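Local coordinates for protein fervidolysin (Fervidobacterium pennivorans, PDB 1R6V) that degrades keratin into peptides as a calcium-binding serine protease of the subtilisin family, allowing its bacterium to grow on native feathers, at residues A[82-87]-A[658-663]; A[252-257]-A[281-286]; A[361-366]-A[373-378]. The protein carries 1 engineered substitution. All blocks are in the same frame, centred on the assembly; numbering follows the deposited sequence.

In the fold
The three contacts are spread along an elongated single chain. Contact 1 (82-87 with 658-663) joins the propeptide to the second beta-sandwich domain, bringing together segments 571 residues apart, and lies away from the active site and the calcium ion. Contacts 2 and 3 both belong to the subtilisin-like catalytic domain and follow one another in sequence, their centres about 33 Å apart. Contact 2 packs two helices, with the side chain of Ile253 about 11 Å from that of Asp162, the probable aspartate of the charge relay system. Contact 3 borders the calcium site: the Tyr374 side chain is about 6 Å from the ion. Contacts 1 and 3 are farthest apart, about 58 Å between centres.

Contact 1. Residues A[82-87]-A[658-663]; sequences KALALK and DSQPIY
Ala83 sets its methyl group against the backbone of 660-662. Its CB lies 3.7 Å from Ile662 CB and 3.5 Å from Gln660 O, so one small side chain meets both an apolar branch and a carbonyl oxygen. The CG2 methyl of Ile662 widens this apolar patch: it also packs on Ala83 CB and has Lys82 CE at 4.2 Å, where the extended lysine chain crosses the isoleucine at about a right angle. The polar link is a water that donates to Ala83 O at 2.7 Å and to Pro661 O at 2.8 Å, tying together two backbone carbonyls that could not bond to each other directly. A bend at chi2 (-60°) brings the Gln660 amide beside Leu84, with NE2 3.7 Å from its CD2 methyl, while the approach of NE2 to Ala83 O is too poorly angled to make a hydrogen bond.

Outside this shell, Lys82 NZ forms a salt bridge with Asp79 and a hydrogen bond to Gly522 O, which fix the far end of the chain whose CE lies by Ile662. The Ile662 backbone N is held by Asn654 OD1. The contact thus joins two loops of different domains: 82-87 connects helix 74-81 to strand 89-93, with Leu84 resting on helix 41-51, while 658-663 runs between sandwich strands 644-647 and 666-669.

Contact 2. Residues A[252-257]-A[281-286]; sequences GIIWAT and FDYAME
Ile253 O is gripped by two donors from Thr257: the backbone N of the helical i to i+4 bond, at 3.0 Å, and the hydroxyl OG1, at 2.9 Å, reaching the carbonyl from opposite faces of its plane. With OG1 beside its own backbone N (chi1 -62°) and folded back on the helix, Thr257 turns CG2 to Tyr283, 3.7 Å from CE2. OG1 itself also touches the Ala284 methyl. Ile254 crosses Tyr283 at about a right angle and lays CG1 over one ring face, a CH-pi contact 4.2 Å from the centroid and offset toward the rim. At the other end Ile253 CD1 meets Phe281 CE1 at 3.6 Å. A serine in place of Thr257 would lack CG2 and would probably leave a gap beside the Tyr283 ring.

The tyrosine hydroxyl bonds to Asp258, just beyond 252-257. The two helical segments run nearly parallel, 9° apart with axes 9.4 Å from each other, as consecutive helices of the subtilisin alpha/beta fold, where strand 263-269 comes between them in sequence. Beneath them, Ile253 and Thr257 rest on Met264 of that strand, and Ile253, Phe281 and Ala284 on Met291 of strand 290-294.

Contact 3. Residues A[361-366]-A[373-378]; sequences GHNENV and TYDYYQ
Asn363 and Tyr374 join a surface loop to strand 374-378 through one backbone hydrogen bond, backed by bridging waters and apolar contacts, at the calcium-binding side of the catalytic domain. Asn363 N donates to Tyr374 O at 2.8 Å, nearly along the C=O axis. Beside this bond a water accepts from Tyr374 N and donates to Asn363 O, so both residues use N and O in the pairing, one side directly and the other through water. To one side His362 places its ring against Thr373, whose CG2 sits over one face, 3.7 Å from the ring centroid in a CH-pi contact. The imidazole's ND1 bonds to Tyr359.

Asn363 heads a type I beta turn ending at Val366, and its OD1 accepts from Asn365 N at 2.8 Å in the carbonyl plane: an Asx turn that fixes the rotation of the amide. With CG anti to the backbone N (chi1 -175°), that amide lies beside the Tyr376 ring, leaving ND2 3.9 Å from ring atom CE1, the two planes 75° apart. ND2 also donates to a water that in turn donates to Asp375 OD1. The other carboxylate oxygen, OD2, accepts a hydrogen bond from a third water, which also donates to Gly361 O and accepts from Tyr377 OH. Val366 divides its two methyls between two tyrosines: CG1 lies 4.0 Å from Tyr374 CB, and CG2 is 3.9 Å from Tyr376 CE1.

The strand is the middle one of a small antiparallel sheet, between 104-105 and 347-350. Tyr374 OH bonds to the calcium ligand Asp171, connecting this strand to the metal site, while Tyr376 OH bonds to Glu134.

Contact 1. Residues A[82-87]-A[658-663]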
ATOM      1  N   LYS A  82       9.969   7.737  19.101  1.00 17.19           N
ATOM      2  CA  LYS A  82       9.713   9.111  18.673  1.00 18.66           C
ATOM      3  C   LYS A  82      10.677  10.190  19.103  1.00 20.16           C
ATOM      4  O   LYS A  82      10.799  11.214  18.425  1.00 18.39           O
ATOM      5  CB  LYS A  82       8.296   9.522  19.060  1.00 17.72           C
ATOM      6  CG  LYS A  82       8.102   9.900  20.514  1.00 18.58           C
ATOM      7  CD  LYS A  82       6.622   9.952  20.847  1.00 17.46           C
ATOM      8  CE  LYS A  82       6.413  10.339  22.303  1.00 18.43           C
ATOM      9  NZ  LYS A  82       5.009  10.148  22.755  1.00 21.28           N
ATOM     10  N   ALA A  83      11.373   9.979  20.214  1.00 21.22           N
ATOM     11  CA  ALA A  83      12.315  10.986  20.683  1.00 24.98           C
ATOM     12  C   ALA A  83      13.771  10.532  20.587  1.00 26.81           C
ATOM     13  O   ALA A  83      14.648  11.143  21.198  1.00 27.07           O
ATOM     14  CB  ALA A  83      11.977  11.383  22.138  1.00 26.03           C
ATOM     15  N   LEU A  84      14.035   9.475  19.817  1.00 27.40           N
ATOM     16  CA  LEU A  84      15.403   8.962  19.681  1.00 29.80           C
ATOM     17  C   LEU A  84      16.310   9.737  18.739  1.00 31.10           C
ATOM     18  O   LEU A  84      17.531   9.595  18.794  1.00 32.68           O
ATOM     19  CB  LEU A  84      15.393   7.497  19.241  1.00 27.97           C
ATOM     20  CG  LEU A  84      14.771   6.502  20.215  1.00 28.67           C
ATOM     21  CD1 LEU A  84      14.840   5.099  19.620  1.00 29.17           C
ATOM     22  CD2 LEU A  84      15.511   6.558  21.551  1.00 30.59           C
ATOM     23  N   ALA A  85      15.723  10.537  17.858  1.00 33.17           N
ATOM     24  CA  ALA A  85      16.520  11.328  16.933  1.00 34.56           C
ATOM     25  C   ALA A  85      17.329  10.473  15.956  1.00 35.12           C
ATOM     26  O   ALA A  85      18.511  10.732  15.723  1.00 35.96           O
ATOM     27  CB  ALA A  85      17.456  12.246  17.715  1.00 36.42           C
ATOM     28  N   LEU A  86      16.692   9.458  15.384  1.00 33.17           N
ATOM     29  CA  LEU A  86      17.358   8.579  14.432  1.00 33.94           C
ATOM     30  C   LEU A  86      17.517   9.322  13.105  1.00 34.06           C
ATOM     31  O   LEU A  86      16.700  10.173  12.773  1.00 35.39           O
ATOM     32  CB  LEU A  86      16.515   7.320  14.233  1.00 32.32           C
ATOM     33  CG  LEU A  86      16.066   6.650  15.534  1.00 32.76           C
ATOM     34  CD1 LEU A  86      15.141   5.475  15.226  1.00 33.77           C
ATOM     35  CD2 LEU A  86      17.281   6.189  16.317  1.00 34.16           C
ATOM     36  N   LYS A  87      18.560   9.020  12.343  1.00 34.69           N
ATOM     37  CA  LYS A  87      18.726   9.722  11.072  1.00 34.95           C
ATOM     38  C   LYS A  87      18.637   8.827   9.831  1.00 33.76           C
ATOM     39  O   LYS A  87      18.186   9.267   8.768  1.00 35.73           O
ATOM     40  CB  LYS A  87      20.052  10.488  11.054  1.00 37.12           C
ATOM     41  CG  LYS A  87      21.286   9.633  10.811  1.00 38.45           C
ATOM     42  CD  LYS A  87      21.565   8.689  11.966  1.00 40.19           C
ATOM     43  CE  LYS A  87      22.791   7.808  11.679  1.00 41.30           C
ATOM     44  NZ  LYS A  87      24.031   8.602  11.394  1.00 42.14           N
ATOM     45  N   ASP A 658      11.813  13.233  30.640  1.00 29.15           N
ATOM     46  CA  ASP A 658      12.862  14.149  31.056  1.00 30.71           C
ATOM     47  C   ASP A 658      14.169  13.741  30.379  1.00 30.74           C
ATOM     48  O   ASP A 658      14.892  14.580  29.838  1.00 29.82           O
ATOM     49  CB  ASP A 658      13.025  14.110  32.580  1.00 34.63           C
ATOM     50  CG  ASP A 658      14.046  15.111  33.089  1.00 38.20           C
ATOM     51  OD1 ASP A 658      15.242  14.997  32.727  1.00 40.89           O
ATOM     52  OD2 ASP A 658      13.649  16.016  33.858  1.00 41.32           O
ATOM     53  N   SER A 659      14.457  12.440  30.403  1.00 29.94           N
ATOM     54  CA  SER A 659      15.676  11.893  29.806  1.00 31.08           C
ATOM     55  C   SER A 659      15.709  12.014  28.285  1.00 29.84           C
ATOM     56  O   SER A 659      16.738  12.367  27.707  1.00 29.40           O
ATOM     57  CB  SER A 659      15.827  10.419  30.199  1.00 31.51           C
ATOM     58  OG  SER A 659      16.755   9.762  29.356  1.00 37.38           O
ATOM     59  N   GLN A 660      14.583  11.697  27.651  1.00 29.14           N
ATOM     60  CA  GLN A 660      14.447  11.763  26.194  1.00 28.54           C
ATOM     61  C   GLN A 660      13.293  12.702  25.859  1.00 26.14           C
ATOM     62  O   GLN A 660      12.185  12.252  25.571  1.00 25.37           O
ATOM     63  CB  GLN A 660      14.132  10.379  25.610  1.00 31.40           C
ATOM     64  CG  GLN A 660      15.298   9.410  25.538  1.00 37.08           C
ATOM     65  CD  GLN A 660      16.439   9.930  24.685  1.00 39.22           C
ATOM     66  OE1 GLN A 660      17.362  10.578  25.185  1.00 43.23           O
ATOM     67  NE2 GLN A 660      16.376   9.659  23.388  1.00 40.52           N
ATOM     68  N   PRO A 661      13.540  14.017  25.896  1.00 23.60           N
ATOM     69  CA  PRO A 661      12.493  14.996  25.596  1.00 22.28           C
ATOM     70  C   PRO A 661      12.109  15.138  24.127  1.00 20.31           C
ATOM     71  O   PRO A 661      12.915  14.934  23.224  1.00 18.98           O
ATOM     72  CB  PRO A 661      13.082  16.292  26.132  1.00 22.26           C
ATOM     73  CG  PRO A 661      14.539  16.135  25.775  1.00 22.22           C
ATOM     74  CD  PRO A 661      14.799  14.699  26.253  1.00 24.11           C
ATOM     75  N   ILE A 662      10.845  15.471  23.919  1.00 20.69           N
ATOM     76  CA  ILE A 662      10.318  15.747  22.600  1.00 20.27           C
ATOM     77  C   ILE A 662       9.142  16.687  22.858  1.00 18.06           C
ATOM     78  O   ILE A 662       8.036  16.251  23.150  1.00 17.72           O
ATOM     79  CB  ILE A 662       9.865  14.459  21.829  1.00 22.40           C
ATOM     80  CG1 ILE A 662       9.126  14.866  20.562  1.00 26.74           C
ATOM     81  CG2 ILE A 662       8.980  13.582  22.678  1.00 23.77           C
ATOM     82  CD1 ILE A 662       9.881  15.813  19.735  1.00 28.55           C
ATOM     83  N   TYR A 663       9.412  17.986  22.791  1.00 17.53           N
ATOM     84  CA  TYR A 663       8.373  18.972  23.033  1.00 17.58           C
ATOM     85  C   TYR A 663       7.520  19.181  21.800  1.00 18.25           C
ATOM     86  O   TYR A 663       7.979  18.970  20.678  1.00 17.88           O
ATOM     87  CB  TYR A 663       8.977  20.319  23.446  1.00 16.91           C
ATOM     88  CG  TYR A 663       9.443  20.349  24.885  1.00 18.81           C
ATOM     89  CD1 TYR A 663      10.747  19.995  25.221  1.00 20.19           C
ATOM     90  CD2 TYR A 663       8.559  20.683  25.913  1.00 20.01           C
ATOM     91  CE1 TYR A 663      11.161  19.969  26.548  1.00 21.84           C
ATOM     92  CE2 TYR A 663       8.962  20.660  27.245  1.00 20.29           C
ATOM     93  CZ  TYR A 663      10.266  20.300  27.550  1.00 23.21           C
ATOM     94  OH  TYR A 663      10.674  20.259  28.861  1.00 26.35           O
TER
HETATM   95  O   HOH W   1      15.090  13.237  22.856  1.00 25.75           O

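Contact 2. Residues A[252-257]-A[281-286]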
ATOM      1  N   GLY A 252       7.488 -12.926   0.831  1.00 12.86           N
ATOM      2  CA  GLY A 252       7.024 -13.839  -0.209  1.00 12.38           C
ATOM      3  C   GLY A 252       7.064 -13.225  -1.605  1.00 12.70           C
ATOM      4  O   GLY A 252       7.385 -13.907  -2.585  1.00 12.65           O
ATOM      5  N   ILE A 253       6.737 -11.938  -1.700  1.00 11.31           N
ATOM      6  CA  ILE A 253       6.750 -11.238  -2.990  1.00 11.81           C
ATOM      7  C   ILE A 253       8.183 -11.092  -3.469  1.00 13.43           C
ATOM      8  O   ILE A 253       8.484 -11.289  -4.648  1.00 12.57           O
ATOM      9  CB  ILE A 253       6.095  -9.846  -2.874  1.00 10.70           C
ATOM     10  CG1 ILE A 253       4.571 -10.018  -2.798  1.00 11.30           C
ATOM     11  CG2 ILE A 253       6.476  -8.947  -4.070  1.00 13.09           C
ATOM     12  CD1 ILE A 253       3.833  -8.726  -2.427  1.00 11.44           C
ATOM     13  N   ILE A 254       9.071 -10.770  -2.539  1.00 12.10           N
ATOM     14  CA  ILE A 254      10.487 -10.642  -2.897  1.00 12.47           C
ATOM     15  C   ILE A 254      11.037 -12.009  -3.345  1.00 13.33           C
ATOM     16  O   ILE A 254      11.767 -12.118  -4.337  1.00 13.57           O
ATOM     17  CB  ILE A 254      11.323 -10.111  -1.703  1.00 13.84           C
ATOM     18  CG1 ILE A 254      11.276  -8.575  -1.628  1.00 15.68           C
ATOM     19  CG2 ILE A 254      12.805 -10.477  -1.920  1.00 14.36           C
ATOM     20  CD1 ILE A 254       9.901  -7.930  -1.625  1.00 21.80           C
ATOM     21  N   TRP A 255      10.696 -13.059  -2.603  1.00 13.17           N
ATOM     22  CA  TRP A 255      11.144 -14.403  -2.938  1.00 14.10           C
ATOM     23  C   TRP A 255      10.660 -14.778  -4.344  1.00 14.81           C
ATOM     24  O   TRP A 255      11.428 -15.267  -5.176  1.00 14.02           O
ATOM     25  CB  TRP A 255      10.568 -15.404  -1.934  1.00 14.53           C
ATOM     26  CG  TRP A 255      11.175 -16.768  -1.978  1.00 16.86           C
ATOM     27  CD1 TRP A 255      12.223 -17.234  -1.220  1.00 18.04           C
ATOM     28  CD2 TRP A 255      10.752 -17.869  -2.797  1.00 16.24           C
ATOM     29  NE1 TRP A 255      12.468 -18.560  -1.519  1.00 17.44           N
ATOM     30  CE2 TRP A 255      11.582 -18.971  -2.483  1.00 18.48           C
ATOM     31  CE3 TRP A 255       9.751 -18.030  -3.771  1.00 15.40           C
ATOM     32  CZ2 TRP A 255      11.437 -20.221  -3.109  1.00 16.89           C
ATOM     33  CZ3 TRP A 255       9.609 -19.279  -4.396  1.00 16.27           C
ATOM     34  CH2 TRP A 255      10.448 -20.351  -4.060  1.00 19.18           C
ATOM     35  N   ALA A 256       9.379 -14.541  -4.613  1.00 12.05           N
ATOM     36  CA  ALA A 256       8.813 -14.885  -5.919  1.00 12.65           C
ATOM     37  C   ALA A 256       9.502 -14.135  -7.055  1.00 12.79           C
ATOM     38  O   ALA A 256       9.760 -14.695  -8.128  1.00 13.04           O
ATOM     39  CB  ALA A 256       7.314 -14.582  -5.936  1.00 11.93           C
ATOM     40  N   THR A 257       9.764 -12.856  -6.826  1.00 13.48           N
ATOM     41  CA  THR A 257      10.441 -12.030  -7.824  1.00 13.11           C
ATOM     42  C   THR A 257      11.854 -12.554  -8.070  1.00 15.15           C
ATOM     43  O   THR A 257      12.292 -12.714  -9.215  1.00 14.49           O
ATOM     44  CB  THR A 257      10.546 -10.574  -7.344  1.00 13.77           C
ATOM     45  OG1 THR A 257       9.227 -10.036  -7.168  1.00 13.59           O
ATOM     46  CG2 THR A 257      11.320  -9.714  -8.361  1.00 11.64           C
ATOM     47  N   PHE A 281       5.732  -4.181  -3.767  1.00 12.49           N
ATOM     48  CA  PHE A 281       5.080  -4.148  -5.064  1.00 12.44           C
ATOM     49  C   PHE A 281       5.936  -3.428  -6.083  1.00 14.08           C
ATOM     50  O   PHE A 281       6.034  -3.870  -7.232  1.00 13.68           O
ATOM     51  CB  PHE A 281       3.707  -3.483  -4.967  1.00 11.30           C
ATOM     52  CG  PHE A 281       2.595  -4.464  -4.802  1.00 12.03           C
ATOM     53  CD1 PHE A 281       2.492  -5.239  -3.648  1.00 11.93           C
ATOM     54  CD2 PHE A 281       1.685  -4.666  -5.831  1.00 10.55           C
ATOM     55  CE1 PHE A 281       1.486  -6.226  -3.520  1.00 11.81           C
ATOM     56  CE2 PHE A 281       0.673  -5.646  -5.721  1.00 12.82           C
ATOM     57  CZ  PHE A 281       0.578  -6.423  -4.567  1.00 12.43           C
ATOM     58  N   ASP A 282       6.571  -2.338  -5.664  1.00 14.12           N
ATOM     59  CA  ASP A 282       7.420  -1.567  -6.571  1.00 13.90           C
ATOM     60  C   ASP A 282       8.686  -2.354  -6.926  1.00 14.63           C
ATOM     61  O   ASP A 282       9.211  -2.235  -8.031  1.00 13.83           O
ATOM     62  CB  ASP A 282       7.759  -0.205  -5.945  1.00 14.16           C
ATOM     63  CG  ASP A 282       6.543   0.723  -5.854  1.00 16.96           C
ATOM     64  OD1 ASP A 282       5.474   0.359  -6.410  1.00 16.05           O
ATOM     65  OD2 ASP A 282       6.660   1.807  -5.233  1.00 16.85           O
ATOM     66  N   TYR A 283       9.178  -3.155  -5.977  1.00 12.99           N
ATOM     67  CA  TYR A 283      10.351  -4.004  -6.205  1.00 12.80           C
ATOM     68  C   TYR A 283      10.019  -5.007  -7.310  1.00 12.97           C
ATOM     69  O   TYR A 283      10.780  -5.218  -8.255  1.00 12.61           O
ATOM     70  CB  TYR A 283      10.678  -4.792  -4.939  1.00 11.15           C
ATOM     71  CG  TYR A 283      11.844  -5.758  -5.044  1.00 13.20           C
ATOM     72  CD1 TYR A 283      13.148  -5.330  -4.800  1.00 14.46           C
ATOM     73  CD2 TYR A 283      11.634  -7.117  -5.308  1.00 13.91           C
ATOM     74  CE1 TYR A 283      14.212  -6.235  -4.803  1.00 14.94           C
ATOM     75  CE2 TYR A 283      12.686  -8.026  -5.315  1.00 14.88           C
ATOM     76  CZ  TYR A 283      13.973  -7.577  -5.060  1.00 16.45           C
ATOM     77  OH  TYR A 283      15.026  -8.459  -5.058  1.00 15.00           O
ATOM     78  N   ALA A 284       8.868  -5.653  -7.175  1.00 11.26           N
ATOM     79  CA  ALA A 284       8.488  -6.620  -8.173  1.00 12.64           C
ATOM     80  C   ALA A 284       8.336  -5.953  -9.554  1.00 12.49           C
ATOM     81  O   ALA A 284       8.842  -6.466 -10.555  1.00 15.17           O
ATOM     82  CB  ALA A 284       7.165  -7.308  -7.748  1.00 11.32           C
ATOM     83  N   MET A 285       7.648  -4.819  -9.617  1.00 12.74           N
ATOM     84  CA  MET A 285       7.440  -4.157 -10.912  1.00 13.36           C
ATOM     85  C   MET A 285       8.758  -3.654 -11.523  1.00 16.27           C
ATOM     86  O   MET A 285       8.930  -3.671 -12.754  1.00 13.48           O
ATOM     87  CB  MET A 285       6.407  -3.021 -10.778  1.00 12.07           C
ATOM     88  CG  MET A 285       4.990  -3.554 -10.494  1.00 13.80           C
ATOM     89  SD  MET A 285       3.614  -2.350 -10.577  1.00 12.15           S
ATOM     90  CE  MET A 285       3.778  -1.469  -8.951  1.00 14.56           C
ATOM     91  N   GLU A 286       9.683  -3.235 -10.668  1.00 17.19           N
ATOM     92  CA  GLU A 286      10.984  -2.757 -11.142  1.00 19.83           C
ATOM     93  C   GLU A 286      11.766  -3.916 -11.751  1.00 20.01           C
ATOM     94  O   GLU A 286      12.641  -3.713 -12.593  1.00 19.28           O
ATOM     95  CB  GLU A 286      11.769  -2.105  -9.995  1.00 22.44           C
ATOM     96  CG  GLU A 286      11.423  -0.631  -9.808  1.00 27.78           C
ATOM     97  CD  GLU A 286      11.967  -0.025  -8.524  1.00 31.97           C
ATOM     98  OE1 GLU A 286      13.020  -0.494  -8.035  1.00 32.70           O
ATOM     99  OE2 GLU A 286      11.342   0.935  -8.012  1.00 33.76           O
TER

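Contact 3. Residues A[361-366]-A[373-378]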
ATOM      1  N   GLY A 361     -14.898 -28.508   0.745  1.00 19.29           N
ATOM      2  CA  GLY A 361     -16.034 -29.041   0.014  1.00 18.47           C
ATOM      3  C   GLY A 361     -15.782 -29.045  -1.485  1.00 18.31           C
ATOM      4  O   GLY A 361     -14.787 -28.502  -1.963  1.00 16.59           O
ATOM      5  N   HIS A 362     -16.669 -29.682  -2.228  1.00 18.00           N
ATOM      6  CA  HIS A 362     -16.544 -29.729  -3.676  1.00 19.44           C
ATOM      7  C   HIS A 362     -17.900 -30.110  -4.246  1.00 19.79           C
ATOM      8  O   HIS A 362     -18.785 -30.562  -3.507  1.00 19.95           O
ATOM      9  CB  HIS A 362     -15.455 -30.734  -4.115  1.00 20.99           C
ATOM     10  CG  HIS A 362     -15.843 -32.175  -3.963  1.00 23.35           C
ATOM     11  ND1 HIS A 362     -15.908 -32.810  -2.741  1.00 23.15           N
ATOM     12  CD2 HIS A 362     -16.166 -33.111  -4.889  1.00 23.43           C
ATOM     13  CE1 HIS A 362     -16.250 -34.075  -2.919  1.00 23.99           C
ATOM     14  NE2 HIS A 362     -16.413 -34.282  -4.214  1.00 25.59           N
ATOM     15  N   ASN A 363     -18.090 -29.903  -5.546  1.00 18.95           N
ATOM     16  CA  ASN A 363     -19.369 -30.260  -6.155  1.00 20.60           C
ATOM     17  C   ASN A 363     -19.233 -31.684  -6.706  1.00 21.15           C
ATOM     18  O   ASN A 363     -18.556 -31.916  -7.699  1.00 18.86           O
ATOM     19  CB  ASN A 363     -19.737 -29.270  -7.270  1.00 20.63           C
ATOM     20  CG  ASN A 363     -21.119 -29.539  -7.839  1.00 21.62           C
ATOM     21  OD1 ASN A 363     -21.429 -30.668  -8.220  1.00 22.92           O
ATOM     22  ND2 ASN A 363     -21.952 -28.507  -7.900  1.00 20.17           N
ATOM     23  N   GLU A 364     -19.890 -32.636  -6.047  1.00 23.21           N
ATOM     24  CA  GLU A 364     -19.796 -34.041  -6.437  1.00 24.69           C
ATOM     25  C   GLU A 364     -20.425 -34.411  -7.780  1.00 24.22           C
ATOM     26  O   GLU A 364     -20.210 -35.516  -8.285  1.00 24.64           O
ATOM     27  CB  GLU A 364     -20.403 -34.917  -5.339  1.00 27.54           C
ATOM     28  CG  GLU A 364     -21.885 -34.700  -5.151  1.00 32.77           C
ATOM     29  CD  GLU A 364     -22.442 -35.487  -3.982  1.00 36.51           C
ATOM     30  OE1 GLU A 364     -21.928 -35.313  -2.857  1.00 40.55           O
ATOM     31  OE2 GLU A 364     -23.389 -36.276  -4.182  1.00 39.62           O
ATOM     32  N   ASN A 365     -21.185 -33.492  -8.360  1.00 23.19           N
ATOM     33  CA  ASN A 365     -21.851 -33.752  -9.631  1.00 22.89           C
ATOM     34  C   ASN A 365     -20.967 -33.518 -10.860  1.00 21.55           C
ATOM     35  O   ASN A 365     -21.314 -33.932 -11.964  1.00 21.68           O
ATOM     36  CB  ASN A 365     -23.126 -32.902  -9.734  1.00 24.92           C
ATOM     37  CG  ASN A 365     -24.129 -33.239  -8.651  1.00 25.95           C
ATOM     38  OD1 ASN A 365     -24.514 -34.394  -8.504  1.00 26.56           O
ATOM     39  ND2 ASN A 365     -24.552 -32.238  -7.883  1.00 27.46           N
ATOM     40  N   VAL A 366     -19.827 -32.856 -10.672  1.00 20.64           N
ATOM     41  CA  VAL A 366     -18.919 -32.589 -11.786  1.00 19.06           C
ATOM     42  C   VAL A 366     -18.456 -33.908 -12.399  1.00 19.21           C
ATOM     43  O   VAL A 366     -17.779 -34.703 -11.751  1.00 18.74           O
ATOM     44  CB  VAL A 366     -17.701 -31.761 -11.315  1.00 15.96           C
ATOM     45  CG1 VAL A 366     -16.758 -31.489 -12.488  1.00 17.78           C
ATOM     46  CG2 VAL A 366     -18.180 -30.445 -10.717  1.00 16.61           C
ATOM     47  N   THR A 373     -11.308 -33.198  -7.624  1.00 13.96           N
ATOM     48  CA  THR A 373     -12.421 -32.445  -7.043  1.00 14.59           C
ATOM     49  C   THR A 373     -12.511 -31.056  -7.653  1.00 13.84           C
ATOM     50  O   THR A 373     -11.496 -30.396  -7.842  1.00 14.30           O
ATOM     51  CB  THR A 373     -12.248 -32.312  -5.530  1.00 15.13           C
ATOM     52  OG1 THR A 373     -10.888 -31.938  -5.240  1.00 17.70           O
ATOM     53  CG2 THR A 373     -12.556 -33.656  -4.844  1.00 15.66           C
ATOM     54  N   TYR A 374     -13.730 -30.614  -7.940  1.00 13.00           N
ATOM     55  CA  TYR A 374     -13.949 -29.313  -8.566  1.00 13.94           C
ATOM     56  C   TYR A 374     -15.130 -28.615  -7.936  1.00 15.78           C
ATOM     57  O   TYR A 374     -15.950 -29.248  -7.282  1.00 15.42           O
ATOM     58  CB  TYR A 374     -14.279 -29.495 -10.052  1.00 13.41           C
ATOM     59  CG  TYR A 374     -13.186 -30.161 -10.838  1.00 12.59           C
ATOM     60  CD1 TYR A 374     -13.003 -31.543 -10.797  1.00 14.90           C
ATOM     61  CD2 TYR A 374     -12.287 -29.392 -11.579  1.00 14.55           C
ATOM     62  CE1 TYR A 374     -11.944 -32.143 -11.464  1.00 15.10           C
ATOM     63  CE2 TYR A 374     -11.230 -29.973 -12.248  1.00 14.10           C
ATOM     64  CZ  TYR A 374     -11.056 -31.347 -12.185  1.00 15.14           C
ATOM     65  OH  TYR A 374      -9.979 -31.906 -12.816  1.00 14.17           O
ATOM     66  N   ASP A 375     -15.217 -27.307  -8.142  1.00 14.67           N
ATOM     67  CA  ASP A 375     -16.361 -26.559  -7.641  1.00 15.53           C
ATOM     68  C   ASP A 375     -16.516 -25.290  -8.449  1.00 14.83           C
ATOM     69  O   ASP A 375     -15.570 -24.819  -9.098  1.00 13.80           O
ATOM     70  CB  ASP A 375     -16.229 -26.202  -6.144  1.00 16.86           C
ATOM     71  CG  ASP A 375     -17.584 -26.190  -5.432  1.00 19.37           C
ATOM     72  OD1 ASP A 375     -18.619 -26.141  -6.142  1.00 16.24           O
ATOM     73  OD2 ASP A 375     -17.608 -26.226  -4.172  1.00 19.38           O
ATOM     74  N   TYR A 376     -17.719 -24.741  -8.398  1.00 15.07           N
ATOM     75  CA  TYR A 376     -18.059 -23.514  -9.107  1.00 14.63           C
ATOM     76  C   TYR A 376     -18.053 -22.352  -8.114  1.00 13.59           C
ATOM     77  O   TYR A 376     -18.790 -22.369  -7.132  1.00 14.68           O
ATOM     78  CB  TYR A 376     -19.460 -23.606  -9.731  1.00 13.02           C
ATOM     79  CG  TYR A 376     -19.662 -24.761 -10.683  1.00 14.65           C
ATOM     80  CD1 TYR A 376     -19.928 -26.032 -10.192  1.00 15.44           C
ATOM     81  CD2 TYR A 376     -19.592 -24.587 -12.064  1.00 14.51           C
ATOM     82  CE1 TYR A 376     -20.122 -27.104 -11.036  1.00 16.92           C
ATOM     83  CE2 TYR A 376     -19.786 -25.674 -12.932  1.00 16.28           C
ATOM     84  CZ  TYR A 376     -20.050 -26.926 -12.395  1.00 16.43           C
ATOM     85  OH  TYR A 376     -20.228 -28.024 -13.200  1.00 22.41           O
ATOM     86  N   TYR A 377     -17.238 -21.340  -8.388  1.00 14.14           N
ATOM     87  CA  TYR A 377     -17.136 -20.177  -7.519  1.00 14.87           C
ATOM     88  C   TYR A 377     -17.518 -18.893  -8.249  1.00 14.86           C
ATOM     89  O   TYR A 377     -17.560 -18.836  -9.483  1.00 14.41           O
ATOM     90  CB  TYR A 377     -15.697 -19.992  -7.016  1.00 14.92           C
ATOM     91  CG  TYR A 377     -15.205 -20.990  -5.991  1.00 16.03           C
ATOM     92  CD1 TYR A 377     -16.048 -21.962  -5.454  1.00 16.39           C
ATOM     93  CD2 TYR A 377     -13.890 -20.932  -5.539  1.00 16.06           C
ATOM     94  CE1 TYR A 377     -15.592 -22.860  -4.477  1.00 17.36           C
ATOM     95  CE2 TYR A 377     -13.418 -21.819  -4.575  1.00 17.83           C
ATOM     96  CZ  TYR A 377     -14.268 -22.780  -4.046  1.00 19.34           C
ATOM     97  OH  TYR A 377     -13.797 -23.668  -3.093  1.00 18.24           O
ATOM     98  N   GLN A 378     -17.758 -17.855  -7.460  1.00 13.89           N
ATOM     99  CA  GLN A 378     -18.070 -16.541  -7.985  1.00 16.74           C
ATOM    100  C   GLN A 378     -17.300 -15.540  -7.133  1.00 16.71           C
ATOM    101  O   GLN A 378     -17.031 -15.793  -5.959  1.00 16.08           O
ATOM    102  CB  GLN A 378     -19.573 -16.295  -7.884  1.00 18.70           C
ATOM    103  CG  GLN A 378     -20.002 -14.863  -7.915  1.00 24.97           C
ATOM    104  CD  GLN A 378     -21.372 -14.689  -7.259  1.00 26.30           C
ATOM    105  OE1 GLN A 378     -22.358 -15.258  -7.712  1.00 25.78           O
ATOM    106  NE2 GLN A 378     -21.429 -13.906  -6.185  1.00 27.49           N
TER
HETATM  107  O   HOH W   2     -15.377 -25.697  -2.697  1.00 19.34           O
HETATM  108  O   HOH W   3     -15.763 -32.368  -8.258  1.00 17.56           O
HETATM  109  O   HOH W   4     -21.291 -25.931  -6.713  1.00 18.29           O